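Local coordinates for outer surface protein (Borrelia burgdorferi, PDB 5IZT), which is of unknown function but belongs to the PFam54_60 family of Borrelia outer surface proteins, whose member BbCRASP-1 binds complement factor H, at residues F204-D209 and N247-F252; Q210-D215 and I269-Y274; Q313-A318 and F323-K328. All blocks are in the same frame, centred on the assembly; numbering follows the deposited sequence.

Interactions 1 and 2 lie side by side, their centres about 13 Å apart, and fasten one loop, that between helices 179-197 and 243-255, to two successive helices. Interaction 3 sits on the other side of the chain's centre, its centre about 42 Å from interaction 1, where helices 280-316 and 322-359 meet at their hairpin. Interaction 1 is a bidentate salt bridge from a partly exposed Glu206 to a buried Arg249. Interaction 2 runs from buried methionines to the exposed Glu271 and Asp215, with water, carbonyl and ring contacts. In interaction 3 a buried Phe325 meets a partly exposed Tyr315 as an oblique aromatic pair that touches through carbon atoms only.

Interaction 1: residues F204-D209 and N247-F252; sequences FRETYD and NERNKF
Glu206 OE2 takes two donors: NE of Arg249, at 2.6 Å, and the hydroxyl of Tyr253, one helical turn further along from Arg249. The second carboxylate oxygen, OE1, receives Arg249 NH2 at 2.9 Å, which completes a side-on, bidentate salt bridge in which NE and NH2 each hold one oxygen. The two N-H...O bonds are similarly bent. Both oxygens are met on the syn side and lie close to the guanidinium plane, at its edge, although the two flat groups are not coplanar: carboxylate and guanidinium planes are turned 36° apart. Two parallel bonds limit rotation of the carboxylate about its last torsion.

The side chains cross at about a right angle. Glu206 reaches in fully extended, CG anti to the backbone N (chi1 167°), from a loop without regular structure, while Arg249 bends at chi3 (-67°), which turns its NE and NH2 edge toward the acid. The pair ties the long connection between helices 179-197 and 243-255 to the second of these helices, within the all-helical fold of the BbCRASP-1-like family. Backbones stay well apart here, the nearest CA atoms being those of Glu206 and Asn250 at 8.5 Å, which leaves the long side chains to span the gap.

Arg249 is buried, and its remaining terminal nitrogen, NH1, is bonded to the carbonyl oxygens of Leu238 and Ser240, later in the same connection. All three guanidinium nitrogens therefore have acceptors, and the one cation joins two separate parts of the loop to the helix. The carboxylate so close by would be expected to stabilise the buried positive charge. The Phe204 ring also meets that of Tyr253, whose hydroxyl bonds to Glu206 OE2.

Interaction 2: residues Q210-D215 and I269-Y274; sequences QFKMKD and IMETLY. Unlike the reference sequence in segment 269-274: Thr272 (reference Ala).
Glu271 runs fully extended from its helix, its chi1 of 178° swinging the chain away from the backbone nitrogen, and Lys212 folds back at chi2 (-79°), which lays its CD against the Glu271 carboxylate, 3.8 Å from OE1. This is contact of a methylene with oxygen: the ammonium turns away to Asp209 and Glu264, and Lys212 NZ stays 6.1 Å from Glu271 OE1. A water links the segments instead, donating to Lys212 O (3.0 Å) and to Glu271 OE2 (2.7 Å). Next to this, Asp215 O rests over one face of the Tyr274 ring, offset toward its rim, 3.4 Å from CE2. On the buried side, Met213 SD touches Met270 CG at 4.3 Å; Met213 also packs on Phe252 and Met287, and Met270 on Ile283. Lys212 is within a type I' beta turn running from Gln210 to Met213, closed by Met213 N to Gln210 O at 2.9 Å. This turn, in the connection between helices 179-197 and 243-255, and the residues just after it pack against the C-terminal part of helix 260-274 in the all-helical fold of this family.

Interaction 3: residues Q313-A318 and F323-K328; sequences QDYLNA and FDFTMK
Apolar contact between Tyr315 and Phe325 makes up this junction. CD2 of Phe325 is the point of touch, lying 3.7 Å from Tyr315 CB and also 3.7 Å from Tyr315 CG, with Tyr315 CD2 at 3.8 Å. It thus meets the root of the tyrosine side chain, and the hydroxyl end projects past it. A chi1 near 180° in both residues (170° in Tyr315, -164° in Phe325) sends each ring out from its own helix into the gap, where the two side chains run roughly perpendicular to one another.

As an aromatic pair the rings meet obliquely, their centroids 5.5 Å apart and their planes at 37°. Leu180 of helix 179-197 and Ile320 of the intervening turn touch both side chains, and Phe311 packs on Phe325.

Polar bonds lie around the pair. Tyr315 OH bonds to OG of Ser322, where the second helix begins. The first helix ends in a Schellman motif: Ala318, at positive phi, is its C-prime residue, with Ala318 N to Tyr315 O at 3.0 Å and Lys319 N to Asp314 O, and the chain then turns back within a few residues into helix 322-359, forming a helical hairpin in the predicted coiled-coil region.

With no hydrogen bond or salt bridge between the two segments, cohesion across them comes from van der Waals and hydrophobic contact, while the tyrosine hydroxyl is satisfied at the turn.

Interaction 1: residues F204-D209 and N247-F252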
# COMPACT_ATOMS: atom_id res chain seq x y z
N PHE A 204 12.24 10.38 8.35
CA PHE A 204 12.13 9.01 8.82
C PHE A 204 13.37 8.24 8.40
O PHE A 204 13.85 8.40 7.28
CB PHE A 204 10.85 8.40 8.24
CG PHE A 204 10.73 6.92 8.41
CD1 PHE A 204 10.00 6.39 9.46
CD2 PHE A 204 11.27 6.06 7.48
CE1 PHE A 204 9.86 5.02 9.60
CE2 PHE A 204 11.13 4.70 7.60
CZ PHE A 204 10.42 4.18 8.66
N ARG A 205 13.87 7.38 9.29
CA ARG A 205 15.00 6.53 8.95
C ARG A 205 14.79 5.12 9.47
O ARG A 205 14.24 4.91 10.55
CB ARG A 205 16.31 7.10 9.51
CG ARG A 205 17.50 6.81 8.61
CD ARG A 205 18.79 7.37 9.18
NE ARG A 205 19.91 7.26 8.24
CZ ARG A 205 20.73 6.21 8.17
NH1 ARG A 205 20.57 5.18 8.99
NH2 ARG A 205 21.72 6.21 7.29
N GLU A 206 15.19 4.15 8.66
CA GLU A 206 15.06 2.73 9.00
C GLU A 206 16.10 2.32 10.05
O GLU A 206 17.28 2.64 9.93
CB GLU A 206 15.23 1.93 7.71
CG GLU A 206 15.42 0.45 7.84
CD GLU A 206 15.55 -0.20 6.47
OE1 GLU A 206 16.66 -0.19 5.89
OE2 GLU A 206 14.56 -0.75 5.99
N THR A 207 15.65 1.61 11.09
CA THR A 207 16.56 1.10 12.10
C THR A 207 17.38 -0.06 11.57
O THR A 207 17.05 -0.69 10.56
CB THR A 207 15.81 0.66 13.35
OG1 THR A 207 14.84 -0.32 12.98
CG2 THR A 207 15.10 1.85 13.99
N TYR A 208 18.48 -0.37 12.27
CA TYR A 208 19.37 -1.42 11.77
C TYR A 208 18.65 -2.76 11.67
O TYR A 208 18.84 -3.50 10.70
CB TYR A 208 20.62 -1.55 12.64
CG TYR A 208 21.57 -2.56 12.04
CD1 TYR A 208 22.43 -2.18 11.00
CD2 TYR A 208 21.60 -3.88 12.46
CE1 TYR A 208 23.29 -3.09 10.42
CE2 TYR A 208 22.46 -4.79 11.89
CZ TYR A 208 23.31 -4.39 10.87
OH TYR A 208 24.18 -5.29 10.29
N ASP A 209 17.82 -3.10 12.66
CA ASP A 209 17.09 -4.36 12.60
C ASP A 209 15.80 -4.28 11.77
O ASP A 209 14.97 -5.19 11.86
CB ASP A 209 16.81 -4.89 14.03
CG ASP A 209 15.81 -4.04 14.82
OD1 ASP A 209 15.13 -3.16 14.26
OD2 ASP A 209 15.69 -4.27 16.05
N ASN A 247 14.58 0.15 -1.25
CA ASN A 247 13.46 0.78 -1.95
C ASN A 247 12.15 0.07 -1.66
O ASN A 247 11.12 0.71 -1.42
CB ASN A 247 13.74 0.80 -3.45
CG ASN A 247 12.69 1.56 -4.24
OD1 ASN A 247 12.62 2.78 -4.16
ND2 ASN A 247 11.87 0.84 -4.99
N GLU A 248 12.16 -1.27 -1.67
CA GLU A 248 10.93 -2.01 -1.47
C GLU A 248 10.48 -1.99 -0.01
O GLU A 248 9.28 -1.89 0.26
CB GLU A 248 11.07 -3.46 -1.94
CG GLU A 248 9.76 -4.22 -1.80
CD GLU A 248 9.45 -5.15 -2.93
OE1 GLU A 248 9.35 -6.37 -2.68
OE2 GLU A 248 9.32 -4.68 -4.08
N ARG A 249 11.41 -2.12 0.95
CA ARG A 249 11.02 -1.93 2.34
C ARG A 249 10.39 -0.57 2.55
O ARG A 249 9.46 -0.42 3.35
CB ARG A 249 12.23 -2.09 3.28
CG ARG A 249 12.90 -3.46 3.20
CD ARG A 249 13.85 -3.64 4.37
NE ARG A 249 15.02 -2.76 4.35
CZ ARG A 249 16.19 -3.09 3.80
NH1 ARG A 249 16.33 -4.27 3.20
NH2 ARG A 249 17.22 -2.25 3.88
N ASN A 250 10.87 0.44 1.83
CA ASN A 250 10.28 1.76 2.02
C ASN A 250 8.86 1.85 1.48
O ASN A 250 8.11 2.74 1.92
CB ASN A 250 11.19 2.82 1.40
CG ASN A 250 12.27 3.27 2.35
OD1 ASN A 250 13.13 2.48 2.75
ND2 ASN A 250 12.22 4.53 2.75
N LYS A 251 8.46 0.96 0.56
CA LYS A 251 7.05 0.94 0.18
C LYS A 251 6.18 0.49 1.34
O LYS A 251 5.05 0.98 1.50
CB LYS A 251 6.83 0.02 -1.03
CG LYS A 251 7.75 0.38 -2.21
CD LYS A 251 7.00 0.91 -3.36
CE LYS A 251 7.97 1.30 -4.48
NZ LYS A 251 8.17 2.78 -4.52
N PHE A 252 6.65 -0.48 2.15
CA PHE A 252 5.88 -0.85 3.34
C PHE A 252 5.84 0.30 4.33
O PHE A 252 4.79 0.56 4.95
CB PHE A 252 6.46 -2.09 4.02
CG PHE A 252 5.66 -2.51 5.21
CD1 PHE A 252 4.40 -3.12 5.04
CD2 PHE A 252 6.10 -2.24 6.50
CE1 PHE A 252 3.63 -3.48 6.14
CE2 PHE A 252 5.32 -2.60 7.63
CZ PHE A 252 4.09 -3.23 7.44

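Interaction 2: residues Q210-D215 and I269-Y274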
# COMPACT_ATOMS: atom_id res chain seq x y z
N GLN A 210 15.64 -3.22 10.97
CA GLN A 210 14.48 -3.01 10.09
C GLN A 210 13.17 -3.24 10.85
O GLN A 210 12.28 -3.98 10.41
CB GLN A 210 14.57 -3.91 8.84
CG GLN A 210 15.90 -3.72 8.08
CD GLN A 210 16.21 -4.84 7.07
OE1 GLN A 210 15.35 -5.65 6.73
NE2 GLN A 210 17.45 -4.87 6.60
N PHE A 211 13.07 -2.61 12.02
CA PHE A 211 11.88 -2.65 12.88
C PHE A 211 11.46 -4.09 13.21
O PHE A 211 10.29 -4.45 13.12
CB PHE A 211 10.72 -1.87 12.23
CG PHE A 211 11.09 -0.46 11.84
CD1 PHE A 211 11.17 0.54 12.80
CD2 PHE A 211 11.40 -0.14 10.52
CE1 PHE A 211 11.54 1.84 12.46
CE2 PHE A 211 11.76 1.15 10.16
CZ PHE A 211 11.83 2.15 11.13
N LYS A 212 12.46 -4.90 13.59
CA LYS A 212 12.34 -6.31 13.97
C LYS A 212 11.94 -7.19 12.79
O LYS A 212 11.62 -8.37 12.99
CB LYS A 212 11.35 -6.53 15.13
CG LYS A 212 11.58 -5.59 16.33
CD LYS A 212 12.73 -6.03 17.21
CE LYS A 212 12.99 -5.01 18.32
NZ LYS A 212 13.47 -3.69 17.80
N MET A 213 11.95 -6.66 11.57
CA MET A 213 11.61 -7.46 10.41
C MET A 213 12.82 -7.88 9.58
O MET A 213 12.67 -8.73 8.68
CB MET A 213 10.60 -6.70 9.54
CG MET A 213 9.23 -6.63 10.26
SD MET A 213 7.95 -5.77 9.34
CE MET A 213 8.54 -4.07 9.58
N LYS A 214 14.02 -7.37 9.89
CA LYS A 214 15.22 -7.86 9.20
C LYS A 214 15.36 -9.37 9.38
O LYS A 214 15.71 -10.09 8.43
CB LYS A 214 16.49 -7.18 9.74
CG LYS A 214 17.78 -7.68 9.04
CD LYS A 214 19.02 -6.90 9.50
CE LYS A 214 19.54 -7.37 10.86
NZ LYS A 214 20.14 -8.74 10.84
N ASP A 215 15.10 -9.86 10.59
CA ASP A 215 15.20 -11.27 10.90
C ASP A 215 13.84 -11.95 10.99
O ASP A 215 13.74 -13.03 11.59
CB ASP A 215 15.98 -11.49 12.21
CG ASP A 215 17.41 -11.00 12.13
OD1 ASP A 215 17.97 -10.99 11.02
OD2 ASP A 215 17.98 -10.67 13.19
N ILE A 269 5.02 -7.69 16.07
CA ILE A 269 4.06 -8.78 15.92
C ILE A 269 4.58 -9.81 14.92
O ILE A 269 4.47 -11.02 15.16
CB ILE A 269 2.69 -8.23 15.52
CG1 ILE A 269 2.13 -7.33 16.64
CG2 ILE A 269 1.72 -9.36 15.20
CD1 ILE A 269 1.04 -6.36 16.16
N MET A 270 5.18 -9.36 13.81
CA MET A 270 5.78 -10.30 12.87
C MET A 270 6.87 -11.11 13.56
O MET A 270 6.97 -12.33 13.36
CB MET A 270 6.37 -9.58 11.66
CG MET A 270 5.36 -8.81 10.80
SD MET A 270 3.93 -9.77 10.26
CE MET A 270 2.70 -9.29 11.47
N GLU A 271 7.69 -10.46 14.37
CA GLU A 271 8.75 -11.16 15.08
C GLU A 271 8.17 -12.25 15.97
O GLU A 271 8.66 -13.38 15.97
CB GLU A 271 9.58 -10.19 15.93
CG GLU A 271 10.68 -10.91 16.73
CD GLU A 271 11.54 -9.95 17.52
OE1 GLU A 271 11.00 -9.22 18.37
OE2 GLU A 271 12.75 -9.88 17.24
N THR A 272 7.10 -11.93 16.71
CA THR A 272 6.43 -12.94 17.53
C THR A 272 5.93 -14.10 16.68
O THR A 272 6.13 -15.27 17.03
CB THR A 272 5.27 -12.30 18.30
OG1 THR A 272 5.79 -11.36 19.25
CG2 THR A 272 4.46 -13.38 19.03
N LEU A 273 5.24 -13.79 15.57
CA LEU A 273 4.76 -14.85 14.68
C LEU A 273 5.90 -15.72 14.16
O LEU A 273 5.74 -16.93 13.96
CB LEU A 273 4.01 -14.25 13.50
CG LEU A 273 2.66 -13.59 13.78
CD1 LEU A 273 2.16 -12.96 12.50
CD2 LEU A 273 1.68 -14.64 14.30
N TYR A 274 7.06 -15.11 13.89
CA TYR A 274 8.16 -15.82 13.25
C TYR A 274 8.75 -16.91 14.14
O TYR A 274 9.40 -17.83 13.62
CB TYR A 274 9.22 -14.79 12.85
CG TYR A 274 10.39 -15.32 12.06
CD1 TYR A 274 10.34 -15.41 10.66
CD2 TYR A 274 11.55 -15.74 12.71
CE1 TYR A 274 11.44 -15.88 9.94
CE2 TYR A 274 12.63 -16.22 12.02
CZ TYR A 274 12.58 -16.30 10.64
OH TYR A 274 13.70 -16.79 9.99
O HOH W 1 13.25 -10.26 14.58

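Interaction 3: residues Q313-A318 and F323-K328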
# COMPACT_ATOMS: atom_id res chain seq x y z
N GLN A 313 -5.33 15.98 -24.53
CA GLN A 313 -4.94 16.21 -25.93
C GLN A 313 -6.01 15.73 -26.91
O GLN A 313 -6.23 16.37 -27.95
CB GLN A 313 -3.61 15.54 -26.20
CG GLN A 313 -2.48 16.24 -25.47
CD GLN A 313 -2.27 17.67 -25.94
OE1 GLN A 313 -2.47 17.99 -27.11
NE2 GLN A 313 -1.84 18.53 -25.02
N ASP A 314 -6.71 14.63 -26.59
CA ASP A 314 -7.87 14.24 -27.38
C ASP A 314 -8.91 15.36 -27.41
O ASP A 314 -9.49 15.66 -28.46
CB ASP A 314 -8.50 12.98 -26.78
CG ASP A 314 -7.67 11.76 -27.02
OD1 ASP A 314 -6.69 11.86 -27.78
OD2 ASP A 314 -8.00 10.70 -26.42
N TYR A 315 -9.16 15.97 -26.26
CA TYR A 315 -10.11 17.08 -26.20
C TYR A 315 -9.61 18.27 -26.99
O TYR A 315 -10.37 18.88 -27.77
CB TYR A 315 -10.36 17.45 -24.75
CG TYR A 315 -11.14 18.72 -24.58
CD1 TYR A 315 -12.49 18.79 -24.93
CD2 TYR A 315 -10.55 19.84 -24.02
CE1 TYR A 315 -13.22 19.96 -24.76
CE2 TYR A 315 -11.27 21.01 -23.83
CZ TYR A 315 -12.59 21.07 -24.21
OH TYR A 315 -13.29 22.25 -24.01
N LEU A 316 -8.33 18.61 -26.84
CA LEU A 316 -7.78 19.73 -27.59
C LEU A 316 -7.77 19.46 -29.09
O LEU A 316 -7.87 20.40 -29.89
CB LEU A 316 -6.37 20.04 -27.09
CG LEU A 316 -6.28 20.63 -25.68
CD1 LEU A 316 -4.83 20.92 -25.31
CD2 LEU A 316 -7.11 21.90 -25.58
N ASN A 317 -7.69 18.19 -29.50
CA ASN A 317 -7.72 17.86 -30.92
C ASN A 317 -9.13 17.64 -31.45
O ASN A 317 -9.28 17.17 -32.58
CB ASN A 317 -6.89 16.60 -31.19
CG ASN A 317 -5.40 16.85 -31.07
OD1 ASN A 317 -4.91 17.91 -31.45
ND2 ASN A 317 -4.68 15.87 -30.54
N ALA A 318 -10.15 17.98 -30.66
CA ALA A 318 -11.56 17.85 -31.03
C ALA A 318 -11.99 16.40 -31.21
O ALA A 318 -13.06 16.14 -31.78
CB ALA A 318 -11.90 18.66 -32.29
N PHE A 323 -18.32 17.28 -22.80
CA PHE A 323 -19.07 16.26 -22.07
C PHE A 323 -18.25 14.99 -21.94
O PHE A 323 -18.19 14.39 -20.86
CB PHE A 323 -20.40 15.95 -22.78
CG PHE A 323 -21.17 14.83 -22.12
CD1 PHE A 323 -20.96 13.50 -22.51
CD2 PHE A 323 -22.05 15.09 -21.09
CE1 PHE A 323 -21.64 12.46 -21.88
CE2 PHE A 323 -22.74 14.05 -20.46
CZ PHE A 323 -22.54 12.74 -20.86
N ASP A 324 -17.61 14.57 -23.03
CA ASP A 324 -16.85 13.32 -23.03
C ASP A 324 -15.67 13.41 -22.08
O ASP A 324 -15.39 12.47 -21.33
CB ASP A 324 -16.32 13.05 -24.44
CG ASP A 324 -17.41 12.92 -25.47
OD1 ASP A 324 -18.56 12.60 -25.11
OD2 ASP A 324 -17.12 13.20 -26.66
N PHE A 325 -14.97 14.55 -22.10
CA PHE A 325 -13.84 14.76 -21.21
C PHE A 325 -14.29 14.80 -19.76
O PHE A 325 -13.69 14.16 -18.89
CB PHE A 325 -13.12 16.06 -21.62
CG PHE A 325 -11.73 16.21 -21.03
CD1 PHE A 325 -11.11 15.16 -20.37
CD2 PHE A 325 -11.06 17.42 -21.14
CE1 PHE A 325 -9.84 15.31 -19.82
CE2 PHE A 325 -9.78 17.58 -20.60
CZ PHE A 325 -9.16 16.52 -19.94
N THR A 326 -15.39 15.52 -19.47
CA THR A 326 -15.95 15.50 -18.12
C THR A 326 -16.25 14.08 -17.65
O THR A 326 -15.88 13.71 -16.52
CB THR A 326 -17.23 16.35 -18.10
OG1 THR A 326 -16.89 17.68 -18.46
CG2 THR A 326 -17.85 16.34 -16.72
N MET A 327 -16.91 13.28 -18.48
CA MET A 327 -17.22 11.90 -18.09
C MET A 327 -15.95 11.11 -17.79
O MET A 327 -15.90 10.33 -16.83
CB MET A 327 -18.02 11.21 -19.20
CG MET A 327 -18.18 9.69 -19.02
SD MET A 327 -19.28 8.94 -20.25
CE MET A 327 -20.84 9.64 -19.73
N LYS A 328 -14.91 11.28 -18.59
CA LYS A 328 -13.68 10.54 -18.32
C LYS A 328 -13.02 11.02 -17.03
O LYS A 328 -12.47 10.21 -16.27
CB LYS A 328 -12.73 10.64 -19.51
CG LYS A 328 -13.25 9.91 -20.76
CD LYS A 328 -12.31 10.03 -21.95
CE LYS A 328 -12.99 9.57 -23.24
NZ LYS A 328 -13.52 8.18 -23.16